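Local coordinates for protein varicella-zoster virus protease (Human herpesvirus 3, PDB 1VZV) that cleaves the scaffolding assembly protein inside the nascent herpesvirus capsid as a serine protease, a step probably essential for capsid maturation, at residues I55-L64 against F156-L167. Residues are numbered along the deposited sequence; the frame is centred on the assembly and turned at random.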
ATOM      1  N   ILE A  55     -17.169 -25.464   5.587  1.00 25.00           N
ATOM      2  CA  ILE A  55     -18.112 -26.451   5.117  1.00 25.00           C
ATOM      3  C   ILE A  55     -17.916 -26.553   3.653  1.00 25.00           C
ATOM      4  O   ILE A  55     -17.152 -25.798   3.056  1.00 25.00           O
ATOM      5  CB  ILE A  55     -19.571 -26.077   5.324  1.00 25.00           C
ATOM      6  CG1 ILE A  55     -19.905 -24.775   4.597  1.00 25.00           C
ATOM      7  CG2 ILE A  55     -19.896 -26.032   6.798  1.00 25.00           C
ATOM      8  CD1 ILE A  55     -21.376 -24.649   4.252  1.00 25.00           C
ATOM      9  N   GLU A  56     -18.704 -27.425   3.056  1.00 25.00           N
ATOM     10  CA  GLU A  56     -18.632 -27.649   1.632  1.00 25.00           C
ATOM     11  C   GLU A  56     -19.930 -27.182   1.021  1.00 25.00           C
ATOM     12  O   GLU A  56     -20.988 -27.732   1.336  1.00 25.00           O
ATOM     13  CB  GLU A  56     -18.455 -29.130   1.376  1.00 25.00           C
ATOM     14  CG  GLU A  56     -18.411 -29.480  -0.058  1.00 25.00           C
ATOM     15  CD  GLU A  56     -18.557 -30.953  -0.247  1.00 25.00           C
ATOM     16  OE1 GLU A  56     -17.954 -31.725   0.549  1.00 25.00           O
ATOM     17  OE2 GLU A  56     -19.301 -31.333  -1.186  1.00 25.00           O
ATOM     18  N   ASP A  57     -19.849 -26.120   0.222  1.00 25.00           N
ATOM     19  CA  ASP A  57     -21.013 -25.548  -0.450  1.00 25.00           C
ATOM     20  C   ASP A  57     -21.134 -26.059  -1.888  1.00 25.00           C
ATOM     21  O   ASP A  57     -20.158 -26.526  -2.487  1.00 25.00           O
ATOM     22  CB  ASP A  57     -20.948 -24.013  -0.428  1.00 25.00           C
ATOM     23  CG  ASP A  57     -22.006 -23.362  -1.314  1.00 25.00           C
ATOM     24  OD1 ASP A  57     -23.157 -23.840  -1.324  1.00 25.00           O
ATOM     25  OD2 ASP A  57     -21.694 -22.367  -2.006  1.00 25.00           O
ATOM     26  N   ILE A  58     -22.354 -26.004  -2.420  1.00 25.00           N
ATOM     27  CA  ILE A  58     -22.638 -26.426  -3.786  1.00 25.00           C
ATOM     28  C   ILE A  58     -21.611 -25.744  -4.720  1.00 25.00           C
ATOM     29  O   ILE A  58     -21.151 -26.339  -5.693  1.00 25.00           O
ATOM     30  CB  ILE A  58     -24.121 -26.039  -4.160  1.00 25.00           C
ATOM     31  CG1 ILE A  58     -24.888 -27.246  -4.684  1.00 25.00           C
ATOM     32  CG2 ILE A  58     -24.162 -24.954  -5.217  1.00 25.00           C
ATOM     33  CD1 ILE A  58     -24.335 -27.799  -5.960  1.00 25.00           C
ATOM     34  N   ARG A  59     -21.236 -24.511  -4.360  1.00 25.00           N
ATOM     35  CA  ARG A  59     -20.288 -23.690  -5.112  1.00 25.00           C
ATOM     36  C   ARG A  59     -18.829 -23.855  -4.723  1.00 25.00           C
ATOM     37  O   ARG A  59     -17.965 -23.584  -5.535  1.00 25.00           O
ATOM     38  CB  ARG A  59     -20.651 -22.203  -4.995  1.00 25.00           C
ATOM     39  CG  ARG A  59     -21.886 -21.741  -5.774  1.00 25.00           C
ATOM     40  CD  ARG A  59     -22.002 -20.184  -5.813  1.00 25.00           C
ATOM     41  NE  ARG A  59     -20.902 -19.533  -6.538  1.00 25.00           N
ATOM     42  CZ  ARG A  59     -20.972 -18.358  -7.165  1.00 25.00           C
ATOM     43  NH1 ARG A  59     -22.099 -17.644  -7.229  1.00 25.00           N
ATOM     44  NH2 ARG A  59     -19.894 -17.907  -7.767  1.00 25.00           N
ATOM     45  N   GLY A  60     -18.554 -24.208  -3.474  1.00 25.00           N
ATOM     46  CA  GLY A  60     -17.172 -24.375  -3.040  1.00 25.00           C
ATOM     47  C   GLY A  60     -16.950 -24.391  -1.533  1.00 25.00           C
ATOM     48  O   GLY A  60     -17.906 -24.394  -0.782  1.00 25.00           O
ATOM     49  N   PRO A  61     -15.707 -24.470  -1.053  1.00 25.00           N
ATOM     50  CA  PRO A  61     -15.520 -24.475   0.395  1.00 25.00           C
ATOM     51  C   PRO A  61     -15.855 -23.077   0.906  1.00 25.00           C
ATOM     52  O   PRO A  61     -15.368 -22.092   0.332  1.00 25.00           O
ATOM     53  CB  PRO A  61     -14.014 -24.725   0.540  1.00 25.00           C
ATOM     54  CG  PRO A  61     -13.633 -25.393  -0.711  1.00 25.00           C
ATOM     55  CD  PRO A  61     -14.421 -24.654  -1.734  1.00 25.00           C
ATOM     56  N   PHE A  62     -16.667 -22.989   1.966  1.00 25.00           N
ATOM     57  CA  PHE A  62     -17.048 -21.707   2.584  1.00 25.00           C
ATOM     58  C   PHE A  62     -16.562 -21.745   4.027  1.00 25.00           C
ATOM     59  O   PHE A  62     -16.832 -22.710   4.735  1.00 25.00           O
ATOM     60  CB  PHE A  62     -18.561 -21.505   2.542  1.00 25.00           C
ATOM     61  CG  PHE A  62     -18.996 -20.138   2.970  1.00 25.00           C
ATOM     62  CD1 PHE A  62     -19.007 -19.085   2.068  1.00 25.00           C
ATOM     63  CD2 PHE A  62     -19.357 -19.888   4.284  1.00 25.00           C
ATOM     64  CE1 PHE A  62     -19.367 -17.801   2.474  1.00 25.00           C
ATOM     65  CE2 PHE A  62     -19.715 -18.611   4.693  1.00 25.00           C
ATOM     66  CZ  PHE A  62     -19.718 -17.569   3.790  1.00 25.00           C
ATOM     67  N   PHE A  63     -15.852 -20.712   4.468  1.00 25.00           N
ATOM     68  CA  PHE A  63     -15.312 -20.719   5.818  1.00 25.00           C
ATOM     69  C   PHE A  63     -15.683 -19.547   6.653  1.00 25.00           C
ATOM     70  O   PHE A  63     -16.077 -18.511   6.154  1.00 25.00           O
ATOM     71  CB  PHE A  63     -13.783 -20.799   5.797  1.00 25.00           C
ATOM     72  CG  PHE A  63     -13.070 -19.443   5.775  1.00 25.00           C
ATOM     73  CD1 PHE A  63     -13.140 -18.605   4.667  1.00 25.00           C
ATOM     74  CD2 PHE A  63     -12.283 -19.046   6.841  1.00 25.00           C
ATOM     75  CE1 PHE A  63     -12.440 -17.414   4.628  1.00 25.00           C
ATOM     76  CE2 PHE A  63     -11.588 -17.857   6.799  1.00 25.00           C
ATOM     77  CZ  PHE A  63     -11.667 -17.044   5.694  1.00 25.00           C
ATOM     78  N   LEU A  64     -15.444 -19.698   7.938  1.00 25.00           N
ATOM     79  CA  LEU A  64     -15.710 -18.655   8.908  1.00 25.00           C
ATOM     80  C   LEU A  64     -14.476 -18.684   9.810  1.00 25.00           C
ATOM     81  O   LEU A  64     -13.900 -19.743  10.058  1.00 25.00           O
ATOM     82  CB  LEU A  64     -17.001 -18.973   9.676  1.00 25.00           C
ATOM     83  CG  LEU A  64     -17.515 -18.006  10.746  1.00 25.00           C
ATOM     84  CD1 LEU A  64     -17.640 -16.609  10.201  1.00 25.00           C
ATOM     85  CD2 LEU A  64     -18.863 -18.488  11.219  1.00 25.00           C
ATOM     86  N   PHE A 156     -23.744 -12.965   1.819  1.00 25.00           N
ATOM     87  CA  PHE A 156     -23.553 -13.870   0.683  1.00 25.00           C
ATOM     88  C   PHE A 156     -24.934 -14.277   0.194  1.00 25.00           C
ATOM     89  O   PHE A 156     -25.503 -15.220   0.720  1.00 25.00           O
ATOM     90  CB  PHE A 156     -22.779 -15.099   1.129  1.00 25.00           C
ATOM     91  CG  PHE A 156     -21.379 -14.793   1.550  1.00 25.00           C
ATOM     92  CD1 PHE A 156     -20.359 -14.740   0.613  1.00 25.00           C
ATOM     93  CD2 PHE A 156     -21.091 -14.462   2.867  1.00 25.00           C
ATOM     94  CE1 PHE A 156     -19.098 -14.356   0.972  1.00 25.00           C
ATOM     95  CE2 PHE A 156     -19.821 -14.076   3.230  1.00 25.00           C
ATOM     96  CZ  PHE A 156     -18.826 -14.021   2.279  1.00 25.00           C
ATOM     97  N   ARG A 157     -25.455 -13.594  -0.829  1.00 25.00           N
ATOM     98  CA  ARG A 157     -26.811 -13.843  -1.348  1.00 25.00           C
ATOM     99  C   ARG A 157     -27.166 -15.208  -1.893  1.00 25.00           C
ATOM    100  O   ARG A 157     -28.341 -15.539  -2.010  1.00 25.00           O
ATOM    101  CB  ARG A 157     -27.190 -12.789  -2.379  1.00 25.00           C
ATOM    102  CG  ARG A 157     -27.087 -11.329  -1.887  1.00 25.00           C
ATOM    103  CD  ARG A 157     -27.913 -10.412  -2.802  1.00 25.00           C
ATOM    104  NE  ARG A 157     -27.498  -9.004  -2.791  1.00 25.00           N
ATOM    105  CZ  ARG A 157     -28.126  -8.035  -3.463  1.00 25.00           C
ATOM    106  NH1 ARG A 157     -29.210  -8.319  -4.185  1.00 25.00           N
ATOM    107  NH2 ARG A 157     -27.683  -6.779  -3.412  1.00 25.00           N
ATOM    108  N   VAL A 158     -26.147 -15.970  -2.273  1.00 25.00           N
ATOM    109  CA  VAL A 158     -26.331 -17.326  -2.813  1.00 25.00           C
ATOM    110  C   VAL A 158     -26.254 -18.440  -1.742  1.00 25.00           C
ATOM    111  O   VAL A 158     -26.933 -19.467  -1.842  1.00 25.00           O
ATOM    112  CB  VAL A 158     -25.297 -17.648  -3.951  1.00 25.00           C
ATOM    113  CG1 VAL A 158     -25.554 -16.767  -5.174  1.00 25.00           C
ATOM    114  CG2 VAL A 158     -23.855 -17.444  -3.435  1.00 25.00           C
ATOM    115  N   LEU A 159     -25.428 -18.227  -0.724  1.00 25.00           N
ATOM    116  CA  LEU A 159     -25.251 -19.194   0.341  1.00 25.00           C
ATOM    117  C   LEU A 159     -26.596 -19.536   0.980  1.00 25.00           C
ATOM    118  O   LEU A 159     -27.281 -18.683   1.519  1.00 25.00           O
ATOM    119  CB  LEU A 159     -24.272 -18.643   1.378  1.00 25.00           C
ATOM    120  CG  LEU A 159     -23.829 -19.645   2.433  1.00 25.00           C
ATOM    121  CD1 LEU A 159     -23.014 -20.727   1.750  1.00 25.00           C
ATOM    122  CD2 LEU A 159     -23.051 -18.972   3.554  1.00 25.00           C
ATOM    123  N   SER A 160     -26.965 -20.802   0.895  1.00 25.00           N
ATOM    124  CA  SER A 160     -28.218 -21.313   1.437  1.00 25.00           C
ATOM    125  C   SER A 160     -28.387 -21.039   2.918  1.00 25.00           C
ATOM    126  O   SER A 160     -27.413 -21.068   3.676  1.00 25.00           O
ATOM    127  CB  SER A 160     -28.260 -22.825   1.252  1.00 25.00           C
ATOM    128  OG  SER A 160     -27.188 -23.435   1.953  1.00 25.00           O
ATOM    129  N   MET A 161     -29.633 -20.839   3.342  1.00 25.00           N
ATOM    130  CA  MET A 161     -29.913 -20.606   4.755  1.00 25.00           C
ATOM    131  C   MET A 161     -29.518 -21.885   5.508  1.00 25.00           C
ATOM    132  O   MET A 161     -29.049 -21.819   6.643  1.00 25.00           O
ATOM    133  CB  MET A 161     -31.396 -20.294   4.965  1.00 25.00           C
ATOM    134  CG  MET A 161     -31.788 -19.867   6.390  1.00 25.00           C
ATOM    135  SD  MET A 161     -31.166 -18.244   6.935  1.00 25.00           S
ATOM    136  CE  MET A 161     -30.770 -18.640   8.683  1.00 25.00           C
ATOM    137  N   GLU A 162     -29.646 -23.028   4.825  1.00 25.00           N
ATOM    138  CA  GLU A 162     -29.302 -24.345   5.363  1.00 25.00           C
ATOM    139  C   GLU A 162     -27.799 -24.424   5.709  1.00 25.00           C
ATOM    140  O   GLU A 162     -27.413 -25.060   6.710  1.00 25.00           O
ATOM    141  CB  GLU A 162     -29.672 -25.410   4.325  1.00 25.00           C
ATOM    142  CG  GLU A 162     -29.778 -26.850   4.874  1.00 25.00           C
ATOM    143  CD  GLU A 162     -29.935 -27.924   3.777  1.00 25.00           C
ATOM    144  OE1 GLU A 162     -29.001 -28.053   2.932  1.00 25.00           O
ATOM    145  OE2 GLU A 162     -30.980 -28.643   3.785  1.00 25.00           O
ATOM    146  N   SER A 163     -26.984 -23.771   4.859  1.00 25.00           N
ATOM    147  CA  SER A 163     -25.504 -23.656   4.982  1.00 25.00           C
ATOM    148  C   SER A 163     -25.141 -22.607   6.037  1.00 25.00           C
ATOM    149  O   SER A 163     -24.290 -22.824   6.898  1.00 25.00           O
ATOM    150  CB  SER A 163     -24.860 -23.197   3.650  1.00 25.00           C
ATOM    151  OG  SER A 163     -24.574 -24.247   2.739  1.00 25.00           O
ATOM    152  N   LYS A 164     -25.757 -21.440   5.917  1.00 25.00           N
ATOM    153  CA  LYS A 164     -25.506 -20.369   6.844  1.00 25.00           C
ATOM    154  C   LYS A 164     -25.751 -20.924   8.225  1.00 25.00           C
ATOM    155  O   LYS A 164     -24.910 -20.813   9.100  1.00 25.00           O
ATOM    156  CB  LYS A 164     -26.423 -19.190   6.535  1.00 25.00           C
ATOM    157  CG  LYS A 164     -26.076 -18.532   5.214  1.00 25.00           C
ATOM    158  CD  LYS A 164     -26.682 -17.163   5.074  1.00 25.00           C
ATOM    159  CE  LYS A 164     -26.314 -16.548   3.743  1.00 25.00           C
ATOM    160  NZ  LYS A 164     -27.111 -15.325   3.413  1.00 25.00           N
ATOM    161  N   ALA A 165     -26.836 -21.674   8.353  1.00 25.00           N
ATOM    162  CA  ALA A 165     -27.240 -22.286   9.623  1.00 25.00           C
ATOM    163  C   ALA A 165     -26.172 -23.168  10.216  1.00 25.00           C
ATOM    164  O   ALA A 165     -25.835 -23.057  11.399  1.00 25.00           O
ATOM    165  CB  ALA A 165     -28.503 -23.113   9.419  1.00 25.00           C
ATOM    166  N   ARG A 166     -25.694 -24.085   9.379  1.00 25.00           N
ATOM    167  CA  ARG A 166     -24.688 -25.068   9.744  1.00 25.00           C
ATOM    168  C   ARG A 166     -23.425 -24.455  10.318  1.00 25.00           C
ATOM    169  O   ARG A 166     -22.936 -24.937  11.331  1.00 25.00           O
ATOM    170  CB  ARG A 166     -24.386 -25.954   8.537  1.00 25.00           C
ATOM    171  CG  ARG A 166     -23.351 -27.010   8.787  1.00 25.00           C
ATOM    172  CD  ARG A 166     -23.791 -28.027   9.846  1.00 25.00           C
ATOM    173  NE  ARG A 166     -22.672 -28.660  10.568  1.00 25.00           N
ATOM    174  CZ  ARG A 166     -21.491 -29.008  10.037  1.00 25.00           C
ATOM    175  NH1 ARG A 166     -21.211 -28.789   8.748  1.00 25.00           N
ATOM    176  NH2 ARG A 166     -20.567 -29.576  10.812  1.00 25.00           N
ATOM    177  N   LEU A 167     -22.919 -23.385   9.709  1.00 25.00           N
ATOM    178  CA  LEU A 167     -21.710 -22.731  10.197  1.00 25.00           C
ATOM    179  C   LEU A 167     -21.973 -22.161  11.574  1.00 25.00           C
ATOM    180  O   LEU A 167     -21.224 -22.387  12.519  1.00 25.00           O
ATOM    181  CB  LEU A 167     -21.325 -21.572   9.296  1.00 25.00           C
ATOM    182  CG  LEU A 167     -21.222 -21.788   7.800  1.00 25.00           C
ATOM    183  CD1 LEU A 167     -21.118 -20.457   7.131  1.00 25.00           C
ATOM    184  CD2 LEU A 167     -20.012 -22.586   7.495  1.00 25.00           C
TER
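A beta hairpin of the assemblin sheet, strands 47-56 and 61-67 joined by a tight turn, packs here against the start of helix 161-173 and the loop that leads into it, and Phe-62 is the side chain on which both converge. Its ring drives an edge into the face of Phe-156 in a T-shaped stack, with centroids 4.7 Å apart and planes at 86°; Phe-62 CE1 stands over the centre of the Phe-156 ring. One face of Phe-62 receives a methyl group: Leu-159 CD2 lies 3.7 Å from the ring centroid, 18° off the normal, a CH-pi contact. At the rim, near the ring plane, Leu-167 CD1 meets Phe-62 CE2. Phe-62 reaches between loop and helix and touches both because chi1 (-172°) sets its CG opposite the backbone N.

The two methyls of Leu-167 divide their work, since CD2 turns to the neighbouring strand and packs on Ile-55 CG2 at 3.5 Å. The other arm of Ile-55 ends in CD1, which lies against Ser-163 in the first turn of the helix. Ile-55 CG2 also lies near NH1 of Arg-166, met obliquely, the two side chains running past in opposite senses. At the start of the hairpin turn, Asp-57 takes weak bonds from Ile-58 N (to OD1) and Arg-59 N (to OD2), and OD2 is also hydrogen-bonded to Tyr-8 OH. At the margin, Arg-59 CD rests on Val-158 CG2 at 4.1 Å, while its guanidinium forms a salt bridge with Glu-215 of helix 205-216.

Strand 3-8, which pairs with strand 61-67, brings Tyr-8 edge-to-face with Phe-62, and farther along helix 161-173 Leu-170 and Val-171 continue the packing onto Ile-55 and Leu-64.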